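Local coordinates for protein putative deoxyribonuclease yjjV (PDB 1ZZM) that probably hydrolyses ester bonds, as a TatD-type metal-dependent hydrolase that carries a pair of divalent metal ions in its active site, at residues V93-I98 with Y126-I131; T206-M211 with Q219-E224. All blocks are in the same frame, centred on the assembly; numbering follows the deposited sequence.

Contact 1: V93-I98 with Y126-I131; sequences VAVGEI and YDLPVI. With ZN (zinc ion), chain C; ZN (zinc ion), chain B.
V95 and G96 pair with V130 and I131 as neighbouring parallel strands, the first and last members of a beta-alpha-beta unit in the TIM-barrel fold of the TatD family. Three backbone hydrogen bonds define the ladder. V95 gives its N-H to P129 O (N to O 3.0 Å) and its own carbonyl accepts I131 N; farther on, I98 N meets I131 O at 3.1 Å with an N-H...O angle of 170°. The CA of V130 adds a CA-H...O contact to V95 O, at 3.2 Å.

Side chains divide between two faces. On that of V95 and V130, V95 CG2 meets L128 CD1 at 4.0 Å, the two chains crossing at about a right angle. I98 CD1 reaches V130 CG1 at 3.8 Å; CG1 of I98 lies between its backbone N and carbonyl carbon (chi1 66°), and the extended chi2 carries the methyl across to the valine. On the other face I131 CB sits 4.0 Å from G96 CA, where a beta carbon on residue 96 would clash with it.

The backbone turns a corner at E97, whose side chain leaves the ladder with CG anti to the backbone N (chi1 -153°) and the chain extended. Its carboxylate bridges two zinc ions, OE1 to the chain B zinc at 2.0 Å and OE2 to the chain C zinc at 2.1 Å, and water 1 also joins both metals. H9, H11 and D207 belong to the site of the chain B zinc, H133 and H157 to that of the chain C zinc.

Helix 109-125 packs on V95, I98 and V130, helix 75-87 places L85 against V95 and L128, and F256 of helix 241-256 touches A94, P129 and I131.

Contact 2: T206-M211 with Q219-E224; sequences TDAPDM and QPNRPE
The side-chain amide nitrogen of N221 lies among three backbone carbonyls of the loop 206-211. ND2 donates to D210 O at 3.1 Å; the bond lies in the carbonyl plane, and the acceptor is only 10° out of the amide plane. M211 O is 3.0 Å from ND2, but the angle is too poor for a hydrogen bond. CG of N221 stands anti to the backbone N (chi1 -164°), which sends the amide into the loop while the main chain makes its own bond, N221 N to P209 O at 3.0 Å, with the donor above the carbonyl plane. An alanine here is likely to leave D210 O without its side-chain donor and open a gap beside the T206 and M211 carbonyls.

Apolar contacts continue on both sides of N221. P209, which follows a cis peptide bond, sets CB 4.0 Å from P220 CB, and A208 CB comes 4.1 Å from P223 CD. N221 O is buried with no hydrogen-bonding partner in the model, although P209 CA makes a CA-H...O contact to it.

T206 OG1 accepts A208 N at 2.9 Å, forming an ST turn, and also bonds to D7. Between them D207 faces away from 219-224 to bind zinc: the pairing belongs to the metal-bearing loop after strand 202-204, at the edge of a TIM-barrel active site.

How the contacts relate
Both contacts serve the same zinc pair: E97 of contact 1 bridges the two metals, and D207 of contact 2 binds one of them. Their centres nevertheless lie 21 Å apart, on opposite sides of the chain's centre, and their nearest atoms are about 5 Å apart without touching. Contact 1 is core, with nine of its ten touching residues buried, and joins strands 95-101 and 130-135. Contact 2 is partly buried, with both segments in the connection between strand 202-204 and helix 226-236. Repeating main-chain bonds and aliphatic packing hold the first; in the second, without regular structure, an asparagine side chain and prolines do that work.

Contact 1: V93-I98 with Y126-I131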
ATOM      1  N   VAL A  93      -3.541   1.391 -11.141  1.00 11.05           N
ATOM      2  CA  VAL A  93      -2.122   1.645 -11.258  1.00 11.25           C
ATOM      3  C   VAL A  93      -1.192   0.573 -10.767  1.00 13.12           C
ATOM      4  O   VAL A  93       0.030   0.754 -10.848  1.00 12.38           O
ATOM      5  CB  VAL A  93      -1.731   2.943 -10.513  1.00 13.34           C
ATOM      6  CG1 VAL A  93      -2.479   4.110 -11.109  1.00 10.65           C
ATOM      7  CG2 VAL A  93      -2.040   2.822  -9.015  1.00 13.10           C
ATOM      8  N   ALA A  94      -1.740  -0.528 -10.256  1.00  9.80           N
ATOM      9  CA  ALA A  94      -0.894  -1.577  -9.714  1.00  9.09           C
ATOM     10  C   ALA A  94      -1.711  -2.846  -9.533  1.00 10.19           C
ATOM     11  O   ALA A  94      -2.943  -2.795  -9.531  1.00  9.97           O
ATOM     12  CB  ALA A  94      -0.344  -1.146  -8.320  1.00  7.29           C
ATOM     13  N   VAL A  95      -0.997  -3.954  -9.373  1.00 10.03           N
ATOM     14  CA  VAL A  95      -1.590  -5.248  -9.091  1.00 11.64           C
ATOM     15  C   VAL A  95      -1.445  -5.172  -7.597  1.00 12.29           C
ATOM     16  O   VAL A  95      -0.353  -5.191  -6.996  1.00 10.97           O
ATOM     17  CB  VAL A  95      -0.807  -6.397  -9.660  1.00 12.68           C
ATOM     18  CG1 VAL A  95      -1.324  -7.736  -9.086  1.00 14.94           C
ATOM     19  CG2 VAL A  95      -0.959  -6.376 -11.172  1.00 13.80           C
ATOM     20  N   GLY A  96      -2.585  -5.042  -6.982  1.00 10.52           N
ATOM     21  CA  GLY A  96      -2.503  -4.849  -5.598  1.00 13.53           C
ATOM     22  C   GLY A  96      -3.717  -4.993  -4.769  1.00 16.23           C
ATOM     23  O   GLY A  96      -4.890  -4.966  -5.168  1.00 13.79           O
ATOM     24  N   GLU A  97      -3.046  -5.392  -3.706  1.00 21.22           N
ATOM     25  CA  GLU A  97      -2.893  -5.855  -2.372  1.00 12.82           C
ATOM     26  C   GLU A  97      -2.756  -7.338  -2.481  1.00 11.10           C
ATOM     27  O   GLU A  97      -3.719  -8.092  -2.490  1.00  8.15           O
ATOM     28  CB  GLU A  97      -3.743  -5.405  -1.206  1.00 10.92           C
ATOM     29  CG  GLU A  97      -2.693  -5.635  -0.070  1.00 13.86           C
ATOM     30  CD  GLU A  97      -2.941  -4.986   1.282  1.00  9.38           C
ATOM     31  OE1 GLU A  97      -3.979  -4.331   1.512  1.00 13.57           O
ATOM     32  OE2 GLU A  97      -2.044  -5.147   2.134  1.00 10.52           O
ATOM     33  N   ILE A  98      -1.498  -7.719  -2.666  1.00 10.15           N
ATOM     34  CA  ILE A  98      -1.112  -9.129  -2.748  1.00  8.65           C
ATOM     35  C   ILE A  98       0.034  -9.231  -1.745  1.00 12.05           C
ATOM     36  O   ILE A  98       0.527  -8.205  -1.276  1.00  8.48           O
ATOM     37  CB  ILE A  98      -0.600  -9.520  -4.132  1.00 11.12           C
ATOM     38  CG1 ILE A  98       0.716  -8.793  -4.432  1.00 10.97           C
ATOM     39  CG2 ILE A  98      -1.653  -9.185  -5.169  1.00 10.25           C
ATOM     40  CD1 ILE A  98       1.197  -9.007  -5.861  1.00 12.07           C
ATOM     41  N   TYR A 126       1.348  -7.454 -17.536  1.00 12.40           N
ATOM     42  CA  TYR A 126       0.694  -6.190 -17.818  1.00 14.31           C
ATOM     43  C   TYR A 126       1.531  -4.955 -17.503  1.00 13.44           C
ATOM     44  O   TYR A 126       1.020  -3.840 -17.581  1.00 11.97           O
ATOM     45  CB  TYR A 126      -0.648  -6.171 -17.093  1.00 13.34           C
ATOM     46  CG  TYR A 126      -1.619  -7.155 -17.735  1.00 16.10           C
ATOM     47  CD1 TYR A 126      -2.164  -6.880 -18.989  1.00 15.16           C
ATOM     48  CD2 TYR A 126      -1.912  -8.398 -17.146  1.00 15.65           C
ATOM     49  CE1 TYR A 126      -2.975  -7.800 -19.654  1.00 18.60           C
ATOM     50  CE2 TYR A 126      -2.733  -9.345 -17.817  1.00 16.21           C
ATOM     51  CZ  TYR A 126      -3.257  -9.023 -19.068  1.00 18.85           C
ATOM     52  OH  TYR A 126      -4.089  -9.889 -19.749  1.00 15.67           O
ATOM     53  N   ASP A 127       2.796  -5.184 -17.135  1.00 12.99           N
ATOM     54  CA  ASP A 127       3.762  -4.112 -16.851  1.00 13.09           C
ATOM     55  C   ASP A 127       3.257  -3.174 -15.759  1.00 14.05           C
ATOM     56  O   ASP A 127       3.133  -1.970 -15.970  1.00 12.36           O
ATOM     57  CB  ASP A 127       4.014  -3.353 -18.178  1.00 18.32           C
ATOM     58  CG  ASP A 127       5.260  -2.435 -18.141  1.00 20.74           C
ATOM     59  OD1 ASP A 127       6.215  -2.696 -17.384  1.00 20.32           O
ATOM     60  OD2 ASP A 127       5.271  -1.442 -18.899  1.00 22.64           O
ATOM     61  N   LEU A 128       2.964  -3.727 -14.583  1.00 11.01           N
ATOM     62  CA  LEU A 128       2.456  -2.919 -13.467  1.00 12.04           C
ATOM     63  C   LEU A 128       3.239  -3.169 -12.208  1.00 12.35           C
ATOM     64  O   LEU A 128       3.796  -4.252 -12.039  1.00 16.13           O
ATOM     65  CB  LEU A 128       1.004  -3.294 -13.149  1.00 12.25           C
ATOM     66  CG  LEU A 128      -0.015  -2.918 -14.223  1.00 13.58           C
ATOM     67  CD1 LEU A 128      -1.358  -3.660 -14.022  1.00 16.97           C
ATOM     68  CD2 LEU A 128      -0.191  -1.424 -14.129  1.00 13.00           C
ATOM     69  N   PRO A 129       3.329  -2.158 -11.320  1.00 11.34           N
ATOM     70  CA  PRO A 129       4.043  -2.346 -10.061  1.00 12.84           C
ATOM     71  C   PRO A 129       3.059  -3.090  -9.144  1.00 10.62           C
ATOM     72  O   PRO A 129       1.880  -3.195  -9.474  1.00 13.15           O
ATOM     73  CB  PRO A 129       4.290  -0.919  -9.572  1.00 11.00           C
ATOM     74  CG  PRO A 129       3.084  -0.169 -10.049  1.00 13.08           C
ATOM     75  CD  PRO A 129       2.858  -0.769 -11.470  1.00 13.29           C
ATOM     76  N   VAL A 130       3.538  -3.597  -8.004  1.00 10.52           N
ATOM     77  CA  VAL A 130       2.685  -4.308  -7.061  1.00  8.50           C
ATOM     78  C   VAL A 130       2.651  -3.604  -5.713  1.00  9.88           C
ATOM     79  O   VAL A 130       3.610  -2.920  -5.314  1.00 12.16           O
ATOM     80  CB  VAL A 130       3.183  -5.764  -6.847  1.00  8.42           C
ATOM     81  CG1 VAL A 130       3.039  -6.570  -8.183  1.00  5.17           C
ATOM     82  CG2 VAL A 130       4.675  -5.754  -6.425  1.00  8.52           C
ATOM     83  N   ILE A 131       1.526  -3.740  -5.027  1.00 10.81           N
ATOM     84  CA  ILE A 131       1.337  -3.186  -3.682  1.00 10.87           C
ATOM     85  C   ILE A 131       1.333  -4.439  -2.829  1.00 11.01           C
ATOM     86  O   ILE A 131       0.446  -5.304  -2.935  1.00 10.50           O
ATOM     87  CB  ILE A 131      -0.006  -2.422  -3.561  1.00  9.05           C
ATOM     88  CG1 ILE A 131       0.133  -1.055  -4.258  1.00  7.72           C
ATOM     89  CG2 ILE A 131      -0.386  -2.231  -2.075  1.00 10.56           C
ATOM     90  CD1 ILE A 131      -1.184  -0.183  -4.216  1.00 10.19           C
TER
HETATM   91 ZN    ZN C 402      -1.740  -4.926   4.224  1.00 12.72          ZN
HETATM   92 ZN    ZN B 401      -4.065  -3.012   3.017  1.00 12.45          ZN
HETATM   93  O   HOH W   1      -3.722  -4.475   4.372  1.00 10.79           O
HETATM   94  O   HOH W   2      -1.766  -4.489   6.609  1.00 13.41           O

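Contact 2: T206-M211 with Q219-E224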
ATOM      1  N   THR A 206      -1.758   5.172   5.049  1.00 12.03           N
ATOM      2  CA  THR A 206      -2.437   4.957   6.337  1.00 13.82           C
ATOM      3  C   THR A 206      -2.899   3.509   6.575  1.00 14.06           C
ATOM      4  O   THR A 206      -2.954   3.051   7.721  1.00 13.55           O
ATOM      5  CB  THR A 206      -3.742   5.786   6.526  1.00  9.44           C
ATOM      6  OG1 THR A 206      -4.677   5.440   5.489  1.00 12.89           O
ATOM      7  CG2 THR A 206      -3.447   7.313   6.545  1.00 10.26           C
ATOM      8  N   ASP A 207      -3.230   2.800   5.498  1.00 12.82           N
ATOM      9  CA  ASP A 207      -3.835   1.467   5.547  1.00 12.56           C
ATOM     10  C   ASP A 207      -5.206   1.623   6.242  1.00 16.43           C
ATOM     11  O   ASP A 207      -5.738   0.673   6.817  1.00 13.02           O
ATOM     12  CB  ASP A 207      -2.989   0.402   6.291  1.00 16.58           C
ATOM     13  CG  ASP A 207      -3.488  -1.039   6.016  1.00 16.10           C
ATOM     14  OD1 ASP A 207      -4.206  -1.256   5.021  1.00 16.33           O
ATOM     15  OD2 ASP A 207      -3.162  -1.974   6.770  1.00 18.99           O
ATOM     16  N   ALA A 208      -5.784   2.823   6.200  1.00 14.91           N
ATOM     17  CA  ALA A 208      -7.101   3.013   6.842  1.00 16.69           C
ATOM     18  C   ALA A 208      -8.117   2.057   6.223  1.00 16.31           C
ATOM     19  O   ALA A 208      -8.112   1.819   5.016  1.00 13.26           O
ATOM     20  CB  ALA A 208      -7.582   4.472   6.682  1.00 16.22           C
ATOM     21  N   PRO A 209      -9.085   1.583   7.021  1.00 13.94           N
ATOM     22  CA  PRO A 209      -9.335   1.864   8.432  1.00 15.12           C
ATOM     23  C   PRO A 209      -8.466   1.134   9.446  1.00 15.14           C
ATOM     24  O   PRO A 209      -8.647   1.315  10.644  1.00 18.64           O
ATOM     25  CB  PRO A 209     -10.820   1.511   8.566  1.00 13.55           C
ATOM     26  CG  PRO A 209     -10.887   0.282   7.767  1.00 12.57           C
ATOM     27  CD  PRO A 209     -10.091   0.642   6.503  1.00 13.57           C
ATOM     28  N   ASP A 210      -7.536   0.301   9.000  1.00 13.56           N
ATOM     29  CA  ASP A 210      -6.690  -0.395   9.990  1.00 18.55           C
ATOM     30  C   ASP A 210      -5.472   0.456  10.374  1.00 16.90           C
ATOM     31  O   ASP A 210      -5.345   1.595   9.906  1.00 14.80           O
ATOM     32  CB  ASP A 210      -6.242  -1.754   9.435  1.00 23.24           C
ATOM     33  CG  ASP A 210      -7.423  -2.667   9.092  1.00 27.74           C
ATOM     34  OD1 ASP A 210      -8.505  -2.533   9.717  1.00 31.47           O
ATOM     35  OD2 ASP A 210      -7.267  -3.543   8.209  1.00 32.71           O
ATOM     36  N   MET A 211      -4.602  -0.099  11.227  1.00 16.52           N
ATOM     37  CA  MET A 211      -3.384   0.580  11.689  1.00 19.35           C
ATOM     38  C   MET A 211      -3.612   1.994  12.280  1.00 17.80           C
ATOM     39  O   MET A 211      -2.993   2.973  11.859  1.00 16.16           O
ATOM     40  CB  MET A 211      -2.350   0.607  10.529  1.00 21.93           C
ATOM     41  CG  MET A 211      -1.975  -0.829   9.982  1.00 27.44           C
ATOM     42  SD  MET A 211      -0.679  -1.010   8.625  1.00 32.10           S
ATOM     43  CE  MET A 211       0.844  -1.043   9.597  1.00 34.44           C
ATOM     44  N   GLN A 219     -10.959   3.584  17.385  1.00 31.68           N
ATOM     45  CA  GLN A 219     -11.839   4.091  16.327  1.00 30.65           C
ATOM     46  C   GLN A 219     -11.131   3.886  14.983  1.00 27.24           C
ATOM     47  O   GLN A 219      -9.910   3.785  14.920  1.00 25.09           O
ATOM     48  CB  GLN A 219     -12.165   5.578  16.539  1.00 31.39           C
ATOM     49  CG  GLN A 219     -11.001   6.546  16.386  1.00 36.42           C
ATOM     50  CD  GLN A 219     -11.324   7.955  16.891  1.00 40.08           C
ATOM     51  OE1 GLN A 219     -12.298   8.585  16.458  1.00 42.43           O
ATOM     52  NE2 GLN A 219     -10.501   8.454  17.811  1.00 42.03           N
ATOM     53  N   PRO A 220     -11.888   3.845  13.890  1.00 25.34           N
ATOM     54  CA  PRO A 220     -11.205   3.638  12.607  1.00 21.28           C
ATOM     55  C   PRO A 220     -10.174   4.670  12.191  1.00 16.19           C
ATOM     56  O   PRO A 220     -10.289   5.858  12.488  1.00 14.47           O
ATOM     57  CB  PRO A 220     -12.360   3.530  11.604  1.00 22.78           C
ATOM     58  CG  PRO A 220     -13.491   4.249  12.274  1.00 27.46           C
ATOM     59  CD  PRO A 220     -13.348   3.928  13.728  1.00 24.81           C
ATOM     60  N   ASN A 221      -9.136   4.195  11.504  1.00 15.21           N
ATOM     61  CA  ASN A 221      -8.108   5.082  10.989  1.00 13.51           C
ATOM     62  C   ASN A 221      -8.763   5.709   9.748  1.00 10.26           C
ATOM     63  O   ASN A 221      -9.687   5.147   9.174  1.00 11.57           O
ATOM     64  CB  ASN A 221      -6.863   4.266  10.575  1.00 13.91           C
ATOM     65  CG  ASN A 221      -5.635   5.136  10.391  1.00 12.83           C
ATOM     66  OD1 ASN A 221      -5.650   6.304  10.735  1.00 13.84           O
ATOM     67  ND2 ASN A 221      -4.549   4.555   9.872  1.00 14.18           N
ATOM     68  N   ARG A 222      -8.286   6.869   9.332  1.00 11.74           N
ATOM     69  CA  ARG A 222      -8.857   7.563   8.184  1.00 13.45           C
ATOM     70  C   ARG A 222      -7.697   8.125   7.361  1.00 12.68           C
ATOM     71  O   ARG A 222      -6.634   8.415   7.899  1.00 13.73           O
ATOM     72  CB  ARG A 222      -9.779   8.700   8.672  1.00 12.12           C
ATOM     73  CG  ARG A 222     -10.928   8.232   9.559  1.00 11.55           C
ATOM     74  CD  ARG A 222     -11.911   9.399   9.798  1.00 15.78           C
ATOM     75  NE  ARG A 222     -12.492   9.885   8.551  1.00 15.50           N
ATOM     76  CZ  ARG A 222     -13.615   9.421   8.013  1.00 11.13           C
ATOM     77  NH1 ARG A 222     -14.291   8.473   8.625  1.00 14.67           N
ATOM     78  NH2 ARG A 222     -14.049   9.885   6.839  1.00 10.46           N
ATOM     79  N   PRO A 223      -7.887   8.286   6.042  1.00 14.13           N
ATOM     80  CA  PRO A 223      -6.795   8.801   5.201  1.00 14.12           C
ATOM     81  C   PRO A 223      -6.222  10.157   5.568  1.00 15.21           C
ATOM     82  O   PRO A 223      -5.043  10.402   5.311  1.00 13.23           O
ATOM     83  CB  PRO A 223      -7.383   8.738   3.778  1.00 14.55           C
ATOM     84  CG  PRO A 223      -8.882   8.908   4.038  1.00 14.05           C
ATOM     85  CD  PRO A 223      -9.110   8.043   5.256  1.00 11.31           C
ATOM     86  N   GLU A 224      -7.008  11.034   6.199  1.00 13.53           N
ATOM     87  CA  GLU A 224      -6.455  12.330   6.573  1.00 13.41           C
ATOM     88  C   GLU A 224      -5.323  12.149   7.586  1.00 14.01           C
ATOM     89  O   GLU A 224      -4.520  13.054   7.775  1.00 13.72           O
ATOM     90  CB  GLU A 224      -7.537  13.275   7.161  1.00 15.17           C
ATOM     91  CG  GLU A 224      -8.363  12.650   8.249  1.00 16.13           C
ATOM     92  CD  GLU A 224      -9.575  11.929   7.706  1.00 19.07           C
ATOM     93  OE1 GLU A 224      -9.483  11.312   6.620  1.00 17.41           O
ATOM     94  OE2 GLU A 224     -10.636  11.969   8.361  1.00 17.59           O
TER